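Long-range contacts in putative epoxide hydrolase protein (Klebsiella pneumoniae subsp. pneumoniae, PDB 5BOV), which is a putative epoxide hydrolase of the alpha/beta hydrolase fold, possibly with monoacylglycerol lipase activity: residues 39-44 and 177-182; 44-49 and 107-112; 67-72 and 202-207; 169-174 and 208-213; 184-189 and 282-287. One frame throughout, in Å; residues are numbered along the deposited sequence.

Interaction 1: 39-44 and 177-182; sequences GWPYDI and DFAKFI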
# COMPACT_ATOMS: atom_id res chain seq x y z
N GLY A 39 1.18 -1.41 3.22
CA GLY A 39 0.75 -2.62 2.60
C GLY A 39 0.11 -3.61 3.56
O GLY A 39 -0.18 -3.27 4.72
N TRP A 40 -0.06 -4.82 3.06
CA TRP A 40 -0.73 -5.93 3.83
C TRP A 40 0.36 -6.95 4.26
O TRP A 40 1.19 -7.34 3.39
CB TRP A 40 -1.75 -6.68 2.97
CG TRP A 40 -2.38 -7.79 3.71
CD1 TRP A 40 -3.45 -7.70 4.51
CD2 TRP A 40 -1.98 -9.16 3.73
NE1 TRP A 40 -3.74 -8.91 5.06
CE2 TRP A 40 -2.85 -9.83 4.60
CE3 TRP A 40 -0.94 -9.86 3.16
CZ2 TRP A 40 -2.70 -11.20 4.89
CZ3 TRP A 40 -0.84 -11.21 3.40
CH2 TRP A 40 -1.69 -11.87 4.30
N PRO A 41 0.35 -7.45 5.51
CA PRO A 41 -0.49 -7.01 6.61
C PRO A 41 0.29 -6.09 7.55
O PRO A 41 0.85 -6.50 8.57
CB PRO A 41 -0.83 -8.35 7.29
CG PRO A 41 0.37 -9.24 6.98
CD PRO A 41 1.16 -8.63 5.86
N TYR A 42 0.49 -4.87 7.06
CA TYR A 42 1.30 -3.85 7.75
C TYR A 42 0.43 -2.68 8.10
O TYR A 42 -0.81 -2.72 7.89
CB TYR A 42 2.49 -3.45 6.91
CG TYR A 42 3.31 -4.66 6.45
CD1 TYR A 42 4.37 -5.07 7.20
CD2 TYR A 42 3.10 -5.28 5.24
CE1 TYR A 42 5.17 -6.16 6.80
CE2 TYR A 42 3.86 -6.32 4.82
CZ TYR A 42 4.90 -6.76 5.59
OH TYR A 42 5.65 -7.81 5.13
N ASP A 43 1.00 -1.60 8.62
CA ASP A 43 0.17 -0.42 8.87
C ASP A 43 1.01 0.87 8.83
O ASP A 43 2.14 0.83 8.33
CB ASP A 43 -0.64 -0.52 10.18
CG ASP A 43 0.17 -0.25 11.41
OD1 ASP A 43 1.41 -0.25 11.35
OD2 ASP A 43 -0.50 -0.19 12.47
N ILE A 44 0.47 1.97 9.34
CA ILE A 44 1.16 3.25 9.32
C ILE A 44 2.54 3.22 10.00
O ILE A 44 3.41 4.06 9.75
CB ILE A 44 0.30 4.38 9.94
CG1 ILE A 44 0.02 4.15 11.41
CG2 ILE A 44 -0.99 4.53 9.10
CD1 ILE A 44 -0.59 5.34 12.08
N ASP A 177 -0.98 -14.34 14.68
CA ASP A 177 0.01 -15.33 14.29
C ASP A 177 0.20 -15.47 12.78
O ASP A 177 1.28 -15.73 12.30
CB ASP A 177 -0.31 -16.70 14.88
CG ASP A 177 -0.18 -16.72 16.43
OD1 ASP A 177 0.42 -15.80 17.02
OD2 ASP A 177 -0.75 -17.70 16.99
N PHE A 178 -0.89 -15.34 12.07
CA PHE A 178 -0.87 -15.51 10.62
C PHE A 178 -0.10 -14.33 9.99
O PHE A 178 0.85 -14.56 9.23
CB PHE A 178 -2.28 -15.61 10.04
CG PHE A 178 -2.29 -16.11 8.61
CD1 PHE A 178 -1.89 -15.33 7.56
CD2 PHE A 178 -2.70 -17.40 8.33
CE1 PHE A 178 -1.86 -15.81 6.26
CE2 PHE A 178 -2.68 -17.87 7.02
CZ PHE A 178 -2.22 -17.11 5.98
N ALA A 179 -0.42 -13.12 10.43
CA ALA A 179 0.29 -11.96 9.88
C ALA A 179 1.75 -12.02 10.26
O ALA A 179 2.62 -11.65 9.46
CB ALA A 179 -0.35 -10.65 10.35
N LYS A 180 2.07 -12.44 11.48
CA LYS A 180 3.48 -12.47 11.87
C LYS A 180 4.27 -13.49 11.02
O LYS A 180 5.38 -13.24 10.63
CB LYS A 180 3.64 -12.82 13.38
CG LYS A 180 5.05 -12.56 13.91
CD LYS A 180 5.04 -12.83 15.43
CE LYS A 180 6.29 -12.28 16.09
NZ LYS A 180 6.27 -12.45 17.56
N PHE A 181 3.66 -14.66 10.75
CA PHE A 181 4.27 -15.62 9.88
C PHE A 181 4.52 -15.05 8.47
O PHE A 181 5.60 -15.21 7.91
CB PHE A 181 3.35 -16.85 9.87
CG PHE A 181 3.89 -18.02 9.10
CD1 PHE A 181 4.80 -18.88 9.67
CD2 PHE A 181 3.48 -18.26 7.85
CE1 PHE A 181 5.30 -20.00 8.97
CE2 PHE A 181 3.94 -19.32 7.14
CZ PHE A 181 4.89 -20.16 7.67
N ILE A 182 3.53 -14.32 7.97
CA ILE A 182 3.68 -13.67 6.72
C ILE A 182 4.87 -12.65 6.75
O ILE A 182 5.63 -12.53 5.80
CB ILE A 182 2.39 -13.00 6.27
CG1 ILE A 182 1.30 -14.07 5.92
CG2 ILE A 182 2.63 -12.07 5.09
CD1 ILE A 182 1.64 -14.98 4.74

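Interaction 2: 44-49 and 107-112; sequences IQSYAQ and AGFDWG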
# COMPACT_ATOMS: atom_id res chain seq x y z
N ILE A 44 0.47 1.97 9.34
CA ILE A 44 1.16 3.25 9.32
C ILE A 44 2.54 3.22 10.00
O ILE A 44 3.41 4.06 9.75
CB ILE A 44 0.30 4.38 9.94
CG1 ILE A 44 0.02 4.15 11.41
CG2 ILE A 44 -0.99 4.53 9.10
CD1 ILE A 44 -0.59 5.34 12.08
N GLN A 45 2.77 2.26 10.93
CA GLN A 45 4.07 2.20 11.57
C GLN A 45 5.21 1.93 10.61
O GLN A 45 6.39 2.15 10.93
CB GLN A 45 4.09 1.17 12.72
CG GLN A 45 3.05 1.40 13.81
CD GLN A 45 3.00 2.83 14.38
OE1 GLN A 45 1.86 3.33 14.65
NE2 GLN A 45 4.07 3.42 14.59
N SER A 46 4.89 1.45 9.41
CA SER A 46 5.88 1.30 8.37
C SER A 46 6.59 2.65 8.05
O SER A 46 7.74 2.62 7.61
CB SER A 46 5.20 0.85 7.07
OG SER A 46 4.62 -0.44 7.18
N TYR A 47 5.93 3.76 8.40
CA TYR A 47 6.44 5.09 8.15
C TYR A 47 6.69 5.87 9.41
O TYR A 47 6.95 7.06 9.33
CB TYR A 47 5.46 5.82 7.24
CG TYR A 47 5.24 5.09 5.92
CD1 TYR A 47 6.24 5.07 4.95
CD2 TYR A 47 4.05 4.41 5.66
CE1 TYR A 47 6.05 4.48 3.73
CE2 TYR A 47 3.85 3.75 4.44
CZ TYR A 47 4.85 3.76 3.48
OH TYR A 47 4.67 3.17 2.26
N ALA A 48 6.85 5.18 10.55
CA ALA A 48 7.07 5.91 11.80
C ALA A 48 8.40 6.60 11.83
O ALA A 48 8.58 7.54 12.65
CB ALA A 48 6.91 4.99 13.00
N GLN A 49 9.40 6.10 11.13
CA GLN A 49 10.70 6.78 10.98
C GLN A 49 10.80 7.61 9.73
O GLN A 49 11.30 8.77 9.76
CB GLN A 49 11.88 5.82 11.10
CG GLN A 49 11.87 5.16 12.45
CD GLN A 49 13.07 4.20 12.62
OE1 GLN A 49 13.15 3.15 11.99
NE2 GLN A 49 13.99 4.55 13.55
N ALA A 107 3.91 7.57 -2.19
CA ALA A 107 4.86 6.46 -2.04
C ALA A 107 4.15 5.30 -1.38
O ALA A 107 3.28 5.52 -0.53
CB ALA A 107 6.04 6.85 -1.20
N GLY A 108 4.48 4.08 -1.81
CA GLY A 108 3.86 2.96 -1.21
C GLY A 108 4.60 1.64 -1.46
O GLY A 108 5.54 1.58 -2.28
N PHE A 109 4.21 0.63 -0.68
CA PHE A 109 4.62 -0.76 -0.94
C PHE A 109 3.40 -1.67 -0.83
O PHE A 109 2.45 -1.37 -0.16
CB PHE A 109 5.80 -1.23 -0.00
CG PHE A 109 5.37 -1.38 1.45
CD1 PHE A 109 5.17 -0.23 2.26
CD2 PHE A 109 5.09 -2.63 2.00
CE1 PHE A 109 4.76 -0.40 3.57
CE2 PHE A 109 4.71 -2.80 3.34
CZ PHE A 109 4.55 -1.67 4.12
N ASP A 110 3.44 -2.79 -1.57
CA ASP A 110 2.40 -3.80 -1.58
C ASP A 110 1.05 -3.14 -1.90
O ASP A 110 1.01 -2.39 -2.88
CB ASP A 110 2.46 -4.64 -0.26
CG ASP A 110 1.50 -5.73 -0.25
OD1 ASP A 110 1.63 -6.71 -1.11
OD2 ASP A 110 0.50 -5.70 0.44
N TRP A 111 -0.02 -3.33 -1.14
CA TRP A 111 -1.30 -2.68 -1.49
C TRP A 111 -1.12 -1.16 -1.66
O TRP A 111 -1.82 -0.54 -2.44
CB TRP A 111 -2.34 -2.87 -0.42
CG TRP A 111 -2.86 -4.27 -0.20
CD1 TRP A 111 -2.39 -5.43 -0.69
CD2 TRP A 111 -3.98 -4.61 0.63
NE1 TRP A 111 -3.14 -6.51 -0.18
CE2 TRP A 111 -4.12 -6.02 0.60
CE3 TRP A 111 -4.85 -3.87 1.42
CZ2 TRP A 111 -5.12 -6.69 1.36
CZ3 TRP A 111 -5.87 -4.52 2.11
CH2 TRP A 111 -5.97 -5.91 2.09
N GLY A 112 -0.25 -0.55 -0.84
CA GLY A 112 -0.05 0.84 -0.95
C GLY A 112 0.63 1.31 -2.25
O GLY A 112 0.35 2.39 -2.75

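Interaction 3: 67-72 and 202-207; sequences RGYGTT and RALDNP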
# COMPACT_ATOMS: atom_id res chain seq x y z
N ARG A 67 -8.49 1.26 4.27
CA ARG A 67 -9.69 0.55 4.66
C ARG A 67 -9.31 -0.87 5.19
O ARG A 67 -8.42 -1.53 4.63
CB ARG A 67 -10.67 0.49 3.49
CG ARG A 67 -10.17 -0.21 2.21
CD ARG A 67 -11.31 -0.48 1.22
NE ARG A 67 -11.93 0.75 0.81
CZ ARG A 67 -13.20 0.89 0.37
NH1 ARG A 67 -13.97 -0.20 0.17
NH2 ARG A 67 -13.68 2.06 0.11
N GLY A 68 -9.89 -1.24 6.31
CA GLY A 68 -9.58 -2.49 6.98
C GLY A 68 -8.45 -2.44 8.01
O GLY A 68 -8.03 -3.48 8.49
N TYR A 69 -7.94 -1.26 8.34
CA TYR A 69 -6.84 -1.13 9.27
C TYR A 69 -7.04 0.01 10.27
O TYR A 69 -7.56 1.09 9.96
CB TYR A 69 -5.52 -0.86 8.56
CG TYR A 69 -5.12 -1.86 7.54
CD1 TYR A 69 -5.72 -1.87 6.28
CD2 TYR A 69 -4.09 -2.75 7.79
CE1 TYR A 69 -5.29 -2.78 5.32
CE2 TYR A 69 -3.66 -3.67 6.85
CZ TYR A 69 -4.21 -3.62 5.61
OH TYR A 69 -3.77 -4.56 4.66
N GLY A 70 -6.56 -0.25 11.50
CA GLY A 70 -6.40 0.82 12.47
C GLY A 70 -7.74 1.52 12.76
O GLY A 70 -8.77 0.90 12.94
N THR A 71 -7.69 2.83 12.80
CA THR A 71 -8.88 3.61 13.09
C THR A 71 -9.62 4.10 11.82
O THR A 71 -10.52 4.98 11.91
CB THR A 71 -8.49 4.83 13.96
OG1 THR A 71 -7.59 5.67 13.23
CG2 THR A 71 -7.93 4.41 15.27
N THR A 72 -9.28 3.57 10.64
CA THR A 72 -10.07 3.83 9.50
C THR A 72 -11.34 2.97 9.58
O THR A 72 -11.23 1.77 9.77
CB THR A 72 -9.31 3.59 8.21
OG1 THR A 72 -8.39 4.70 8.07
CG2 THR A 72 -10.26 3.55 6.99
N ARG A 202 -2.05 -4.61 16.43
CA ARG A 202 -3.18 -3.94 17.01
C ARG A 202 -4.12 -3.38 15.93
O ARG A 202 -5.38 -3.43 16.04
CB ARG A 202 -2.63 -2.87 18.09
CG ARG A 202 -3.70 -2.01 18.72
CD ARG A 202 -3.20 -0.81 19.60
NE ARG A 202 -4.43 -0.01 19.77
CZ ARG A 202 -5.45 -0.31 20.63
NH1 ARG A 202 -5.39 -1.35 21.52
NH2 ARG A 202 -6.54 0.48 20.64
N ALA A 203 -3.55 -2.80 14.88
CA ALA A 203 -4.32 -2.25 13.80
C ALA A 203 -4.98 -3.30 12.93
O ALA A 203 -6.02 -3.03 12.33
CB ALA A 203 -3.43 -1.35 12.92
N LEU A 204 -4.45 -4.54 12.92
CA LEU A 204 -5.09 -5.64 12.24
C LEU A 204 -6.31 -6.17 12.90
O LEU A 204 -6.99 -7.03 12.34
CB LEU A 204 -4.09 -6.77 11.98
CG LEU A 204 -2.72 -6.34 11.38
CD1 LEU A 204 -1.79 -7.54 11.18
CD2 LEU A 204 -2.85 -5.57 10.06
N ASP A 205 -6.56 -5.75 14.15
CA ASP A 205 -7.77 -6.15 14.88
C ASP A 205 -8.96 -5.26 14.54
O ASP A 205 -10.05 -5.52 15.00
CB ASP A 205 -7.48 -6.14 16.39
CG ASP A 205 -6.53 -7.25 16.80
OD1 ASP A 205 -6.49 -8.35 16.16
OD2 ASP A 205 -5.77 -7.03 17.76
N ASN A 206 -8.81 -4.31 13.64
CA ASN A 206 -9.92 -3.59 13.05
C ASN A 206 -11.01 -4.56 12.63
O ASN A 206 -10.73 -5.58 11.99
CB ASN A 206 -9.38 -2.77 11.84
CG ASN A 206 -10.47 -1.97 11.12
OD1 ASN A 206 -11.33 -2.53 10.52
ND2 ASN A 206 -10.34 -0.64 11.11
N PRO A 207 -12.28 -4.24 12.94
CA PRO A 207 -13.34 -5.23 12.67
C PRO A 207 -13.61 -5.54 11.20
O PRO A 207 -14.24 -6.56 10.90
CB PRO A 207 -14.58 -4.60 13.31
CG PRO A 207 -14.29 -3.18 13.48
CD PRO A 207 -12.77 -3.06 13.67
O HOH W 1 -7.72 -1.48 15.20

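Interaction 4: 169-174 and 208-213; sequences AGYRQN and DHVAIT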
# COMPACT_ATOMS: atom_id res chain seq x y z
N ALA A 169 -11.78 -18.33 7.95
CA ALA A 169 -11.84 -18.67 9.35
C ALA A 169 -10.45 -18.69 10.04
O ALA A 169 -10.32 -18.24 11.16
CB ALA A 169 -12.55 -20.04 9.52
N GLY A 170 -9.45 -19.22 9.35
CA GLY A 170 -8.11 -19.24 9.86
C GLY A 170 -7.58 -17.83 10.09
O GLY A 170 -6.95 -17.54 11.11
N TYR A 171 -7.84 -16.96 9.13
CA TYR A 171 -7.29 -15.60 9.24
C TYR A 171 -7.97 -14.87 10.35
O TYR A 171 -7.35 -14.07 11.06
CB TYR A 171 -7.32 -14.85 7.89
CG TYR A 171 -6.44 -13.59 7.91
CD1 TYR A 171 -5.07 -13.69 8.18
CD2 TYR A 171 -6.99 -12.34 7.68
CE1 TYR A 171 -4.30 -12.53 8.27
CE2 TYR A 171 -6.22 -11.17 7.76
CZ TYR A 171 -4.89 -11.28 8.03
OH TYR A 171 -4.07 -10.16 8.14
N ARG A 172 -9.26 -15.10 10.49
CA ARG A 172 -10.04 -14.47 11.58
C ARG A 172 -9.64 -15.01 12.94
O ARG A 172 -9.49 -14.25 13.90
CB ARG A 172 -11.52 -14.63 11.37
CG ARG A 172 -12.37 -14.00 12.48
CD ARG A 172 -13.81 -13.90 12.09
NE ARG A 172 -14.01 -12.77 11.19
CZ ARG A 172 -14.45 -12.84 9.94
NH1 ARG A 172 -14.75 -13.99 9.34
NH2 ARG A 172 -14.59 -11.69 9.27
N GLN A 173 -9.53 -16.32 13.07
CA GLN A 173 -9.17 -16.89 14.38
C GLN A 173 -7.71 -16.61 14.81
O GLN A 173 -7.41 -16.58 16.01
CB GLN A 173 -9.35 -18.38 14.35
CG GLN A 173 -10.81 -18.77 14.29
CD GLN A 173 -10.97 -20.29 14.16
OE1 GLN A 173 -10.09 -21.09 14.58
NE2 GLN A 173 -12.05 -20.70 13.52
N ASN A 174 -6.81 -16.53 13.83
CA ASN A 174 -5.37 -16.55 14.03
C ASN A 174 -4.72 -15.28 13.37
O ASN A 174 -3.59 -15.43 12.95
CB ASN A 174 -4.71 -17.81 13.34
CG ASN A 174 -5.29 -19.13 13.85
OD1 ASN A 174 -5.58 -19.25 15.04
ND2 ASN A 174 -5.45 -20.14 12.95
N ASP A 208 -13.09 -4.72 10.30
CA ASP A 208 -13.19 -4.98 8.89
C ASP A 208 -11.93 -5.64 8.29
O ASP A 208 -11.93 -5.94 7.09
CB ASP A 208 -13.35 -3.65 8.14
CG ASP A 208 -14.55 -2.80 8.61
OD1 ASP A 208 -15.61 -3.45 8.80
OD2 ASP A 208 -14.38 -1.56 8.75
N HIS A 209 -10.87 -5.84 9.08
CA HIS A 209 -9.62 -6.24 8.49
C HIS A 209 -9.71 -7.59 7.73
O HIS A 209 -9.17 -7.73 6.65
CB HIS A 209 -8.53 -6.35 9.56
CG HIS A 209 -7.20 -6.76 8.98
ND1 HIS A 209 -6.51 -5.95 8.12
CD2 HIS A 209 -6.56 -7.94 9.02
CE1 HIS A 209 -5.45 -6.61 7.68
NE2 HIS A 209 -5.48 -7.83 8.21
N VAL A 210 -10.36 -8.54 8.35
CA VAL A 210 -10.48 -9.86 7.70
C VAL A 210 -11.24 -9.71 6.44
O VAL A 210 -10.82 -10.27 5.39
CB VAL A 210 -11.08 -10.91 8.65
CG1 VAL A 210 -11.41 -12.21 7.92
CG2 VAL A 210 -10.11 -11.18 9.79
N ALA A 211 -12.42 -9.05 6.52
CA ALA A 211 -13.27 -8.96 5.37
C ALA A 211 -12.51 -8.30 4.20
O ALA A 211 -12.61 -8.73 3.05
CB ALA A 211 -14.54 -8.21 5.67
N ILE A 212 -11.78 -7.22 4.49
CA ILE A 212 -11.04 -6.49 3.44
C ILE A 212 -9.94 -7.37 2.87
O ILE A 212 -9.71 -7.38 1.62
CB ILE A 212 -10.48 -5.15 3.97
CG1 ILE A 212 -11.62 -4.21 4.33
CG2 ILE A 212 -9.55 -4.49 2.94
CD1 ILE A 212 -12.53 -3.81 3.19
N THR A 213 -9.22 -8.08 3.73
CA THR A 213 -8.16 -8.95 3.29
C THR A 213 -8.72 -10.02 2.34
O THR A 213 -8.19 -10.25 1.22
CB THR A 213 -7.50 -9.63 4.47
OG1 THR A 213 -6.85 -8.64 5.29
CG2 THR A 213 -6.43 -10.65 4.05
O HOH W 2 -13.80 -8.59 9.00

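Interaction 5: 184-189 and 282-287; sequences HQASPQ and VGHNPP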
# COMPACT_ATOMS: atom_id res chain seq x y z
N HIS A 184 7.57 -12.73 8.43
CA HIS A 184 8.85 -13.49 8.41
C HIS A 184 9.07 -14.10 7.04
O HIS A 184 10.18 -14.08 6.57
CB HIS A 184 8.82 -14.64 9.44
CG HIS A 184 9.06 -14.23 10.85
ND1 HIS A 184 10.16 -13.49 11.25
CD2 HIS A 184 8.35 -14.47 11.98
CE1 HIS A 184 10.11 -13.28 12.54
NE2 HIS A 184 9.05 -13.91 13.03
N GLN A 185 8.02 -14.57 6.37
CA GLN A 185 8.21 -15.09 5.01
C GLN A 185 8.65 -14.00 4.05
O GLN A 185 9.41 -14.23 3.10
CB GLN A 185 6.92 -15.68 4.48
CG GLN A 185 6.52 -17.04 5.08
CD GLN A 185 5.44 -17.70 4.18
OE1 GLN A 185 4.41 -17.08 3.86
NE2 GLN A 185 5.72 -18.89 3.72
N ALA A 186 8.02 -12.84 4.20
CA ALA A 186 8.18 -11.75 3.21
C ALA A 186 9.51 -11.05 3.39
O ALA A 186 10.04 -10.50 2.43
CB ALA A 186 7.03 -10.77 3.33
N SER A 187 10.04 -11.02 4.61
CA SER A 187 11.35 -10.37 4.88
C SER A 187 12.20 -11.29 5.77
O SER A 187 12.32 -11.08 6.96
CB SER A 187 11.13 -9.02 5.55
OG SER A 187 10.42 -8.12 4.73
N PRO A 188 12.62 -12.39 5.20
CA PRO A 188 13.33 -13.39 6.04
C PRO A 188 14.56 -12.94 6.81
O PRO A 188 14.85 -13.57 7.84
CB PRO A 188 13.77 -14.47 5.02
CG PRO A 188 13.06 -14.19 3.81
CD PRO A 188 12.56 -12.77 3.80
N GLN A 189 15.21 -11.87 6.40
CA GLN A 189 16.36 -11.35 7.10
C GLN A 189 16.05 -10.13 7.96
O GLN A 189 16.95 -9.56 8.58
CB GLN A 189 17.49 -11.06 6.08
CG GLN A 189 18.27 -12.30 5.64
CD GLN A 189 17.49 -13.31 4.79
OE1 GLN A 189 17.01 -12.99 3.70
NE2 GLN A 189 17.44 -14.58 5.25
N VAL A 282 17.34 -6.02 3.12
CA VAL A 282 15.96 -5.37 2.88
C VAL A 282 15.05 -6.28 2.14
O VAL A 282 15.39 -6.84 1.06
CB VAL A 282 16.05 -4.02 2.08
CG1 VAL A 282 14.68 -3.36 2.01
CG2 VAL A 282 17.02 -3.06 2.75
N GLY A 283 13.88 -6.50 2.71
CA GLY A 283 12.86 -7.34 2.22
C GLY A 283 11.67 -6.63 1.60
O GLY A 283 11.84 -5.68 0.79
N HIS A 284 10.50 -7.05 1.99
CA HIS A 284 9.25 -6.63 1.42
C HIS A 284 8.76 -5.27 1.91
O HIS A 284 7.83 -4.68 1.29
CB HIS A 284 8.25 -7.71 1.78
CG HIS A 284 6.89 -7.51 1.23
ND1 HIS A 284 6.63 -7.37 -0.11
CD2 HIS A 284 5.69 -7.55 1.84
CE1 HIS A 284 5.32 -7.25 -0.29
NE2 HIS A 284 4.73 -7.40 0.86
N ASN A 285 9.33 -4.77 3.00
CA ASN A 285 8.89 -3.47 3.59
C ASN A 285 10.05 -2.47 3.70
O ASN A 285 10.59 -2.24 4.78
CB ASN A 285 8.19 -3.76 4.92
CG ASN A 285 7.55 -2.54 5.54
OD1 ASN A 285 7.78 -1.39 5.13
ND2 ASN A 285 6.73 -2.77 6.55
N PRO A 286 10.49 -1.92 2.56
CA PRO A 286 11.58 -0.98 2.60
C PRO A 286 11.41 0.21 3.52
O PRO A 286 12.37 0.62 4.17
CB PRO A 286 11.73 -0.56 1.13
CG PRO A 286 11.30 -1.75 0.36
CD PRO A 286 10.17 -2.27 1.13
N PRO A 287 10.19 0.77 3.59
CA PRO A 287 10.20 1.96 4.49
C PRO A 287 10.44 1.60 5.96
O PRO A 287 11.04 2.38 6.69
CB PRO A 287 8.83 2.58 4.32
CG PRO A 287 7.96 1.53 3.66
CD PRO A 287 8.93 0.64 2.90

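Interaction 1: 39-44 and 177-182
The Trp40 indole and the Phe178 phenyl ring meet edge to edge: CH2 of Trp40 and CE1 of Phe178 each lie near the plane of the other ring, 4.4 Å apart. On one face of the indole sits its own neighbour Pro41, whose CB stands 3.6 Å above the plane, displaced from the ring centre. Ile182 approaches the CZ3-CH2 corner of the indole obliquely, neither over its face nor at its edge. Ile182 CG2 is 4.0 Å from Trp40 CZ3, and the two side chains run roughly perpendicular.

Pro41 fills the angle between the indole and the helix. Pro41 CG touches Ala179 CB at 3.7 Å, while Pro41 CD meets Ile182 CG2 at 3.8 Å, so one methyl group of Ile182 touches both the proline and the tryptophan. That branch lies anti to the Ile182 backbone N, which directs it at the loop. The contact is wholly apolar, with 206 Å² buried over both segments.

The peptide bond before Pro41 is cis. Together with the preceding Gly39, this Trp-Pro pair fits the HGXP loop that in related epoxide hydrolases helps to form the oxyanion hole. The hydrogen bond of Trp40 N to Asp110 OD2 is consistent with such a role.

The loop follows strand 32-37 of the central sheet, and helix 175-186 lies against it from the lid side. Tyr158 of helix 157-162 meets Trp40, Phe178 and Ile182, while Phe197 of helix 194-201 packs on Ala179. Trp111, at the start of helix 111-122, stacks on the indole.

Interaction 2: 44-49 and 107-112
Ser46 and Tyr47 both set a hydroxyl against the rim of the Phe109 ring, and these oxygen-to-carbon contacts form the first group. Tyr47 OH lies in the plane of that ring, 3.4 Å from Phe109 CD1, and Ser46 OG sits near the same plane, 3.3 Å from Phe109 CZ. Phe109 CG is placed between its backbone N and carbonyl carbon (chi1 69°), a torsion that lays the ring's CD1-CE1-CZ rim along the 44-49 turn.

Apolar contact is the second group. Ser46 CB reaches Phe109 CE1 at 3.7 Å, and Tyr47 CZ stands 4.2 Å from the same atom as the two aromatic side chains pass in opposing senses. Tyr47 OH also rests 3.6 Å from Gly108 CA.

The polar bonds lead elsewhere: Tyr47 OH is bonded to Leu37 O, and Ser46 OG to Asp43 O and Asn285 ND2. Beyond Phe109, Asp110 has a positive phi of 54° in a Gly-Phe-Asp-Trp-Gly sequence, as expected of a nucleophile elbow, and its OD2 takes a weak bond from Trp111 N.

Oxygen atoms already engaged with other partners thus face aromatic C-H groups, a probably favourable match that helps to settle how Phe109 lies, together with Tyr42 and Pro287.

Interaction 3: 67-72 and 202-207
The type II' beta turn Tyr69-Thr72 is gripped by Asn206, from the loop between helices 194-201 and 209-220. The amide nitrogen ND2 of Asn206 gives one bond to Gly70 O at 2.9 Å and another to Thr72 O, also at 2.9 Å. Both acceptors lie close to the amide plane, but the carbonyls are used differently: the donor stands 46° above the plane of Gly70 C=O, whereas it is tilted by only 18° from that of Thr72. The extended first torsion of Asn206 carries the amide to the turn's carbonyls. Its other end, OD1, bonds Asp208 N, so the same group also caps the entry to helix 209-220.

In fold terms, a turn within strand 59-74 of the central sheet is thereby tied to the helical lid inserted after strand 127-133. A nearly straight backbone bond backs this up, from Gly70 N to Ala203 O at 3.0 Å (174° at the hydrogen). Gly70 takes up its positive phi here, with Ala203 CB 3.6 Å from Gly70 N.

Beside this, Leu204 CD2 lies 3.8 Å from Tyr69 CE2, the two side chains running alongside in the same direction. A water donates to Arg202 O and weakly to Gly70 O.

Interaction 4: 169-174 and 208-213
Tyr171 and His209 stand roughly perpendicular as side chains and are joined at their rims by a hydrogen bond, Tyr171 OH to His209 NE2, of 2.7 Å. Each bonding atom lies near the plane of the other ring. The ring centroids are 5.5 Å apart with planes at 48°, so neither ring covers the face of the other. The first torsion of Tyr171 is extended, turning the phenol to the facing helix. The imidazole is held at its other nitrogen too, where ND1 bonds Gly68 O.

Thr213, one helical turn after His209, comes across the Tyr171 side chain, with Thr213 OG1 3.6 Å from Tyr171 CE2. This hydroxyl donates to His209 O at 2.8 Å and sits above one face of the imidazole, away from its centre.

Val210 divides its two methyl groups. Val210 CG2 goes to the tyrosine, 3.9 Å from Tyr171 CD2. Val210 CG1 lies over one face of the guanidinium, 3.5 Å from Arg172 NH2. Because the arginine chain bends at its third torsion (-78°), that flat group turns back across the valine. A water in the guanidinium plane links Arg172 NH2 to Ala211 N, and NH1 has a salt bridge to Glu168.

The short helical segments run roughly antiparallel (147° between their directions) with axes 9.9 Å apart. The pair belongs to the helical lid that, as in related alpha/beta hydrolases, is inserted after strand 127-133 and probably covers the active site.

Interaction 5: 184-189 and 282-287
His284 leans on Ala186 from its first side-chain atom. His284 CB lies 3.4 Å from Ala186 O and 3.6 Å from Ala186 CB. Further out, His284 CG and CD2 lie 3.9 and 3.8 Å from Ala186 CB, so the methyl group lies against the CG-CD2 bond of the imidazole, obliquely to its plane. A trans first torsion (chi1 -178°) carries the ring past the helix end, and at the tip His284 NE2 comes within 3.7 Å of Asp110 OD1. This placement, in a loop after strand 273-278 and opposite the elbow, is consistent with the catalytic histidine of the fold.

The backbone is fixed as well. His284 N donates to Ser187 OG at 2.9 Å, with 151° at the hydrogen, and Ser187 OG is in turn bonded to Glu289 OE2. Glu289 also binds Gly283 N and Asn285 N, so that, if His284 is catalytic, Glu289 would be a second-shell residue holding the loop on both sides of it.

The contact sets the C-terminal end of lid helix 175-186 against the loop entering helix 286-289, whose N-cap is Asn285. A further loop closes in alongside: Gly256 bonds the Ala186 backbone, while Asn255 and Ala257 touch His284.

Interactions 1 and 2 share Ile44 and meet at the probable active site, where Trp40 N lies 2.8 Å from Asp110 OD2. Interaction 5 approaches from another side: Tyr42 OH is 3.3 Å from His284 CD2, and Ser46 OG is 3.2 Å from Asn285 ND2. Interactions 3 and 4 adjoin through Gly68 O and His209 ND1, 2.9 Å apart, and both reach Trp40, with Tyr69 OH 3.2 Å from Trp40 CD1. Interactions 3 and 5 do not touch, their nearest atoms being about 10 Å apart; for 4 and 5 the gap is about 11 Å. The loop 39-44 therefore touches all four of the other contacts and joins the lid helices to the elbow.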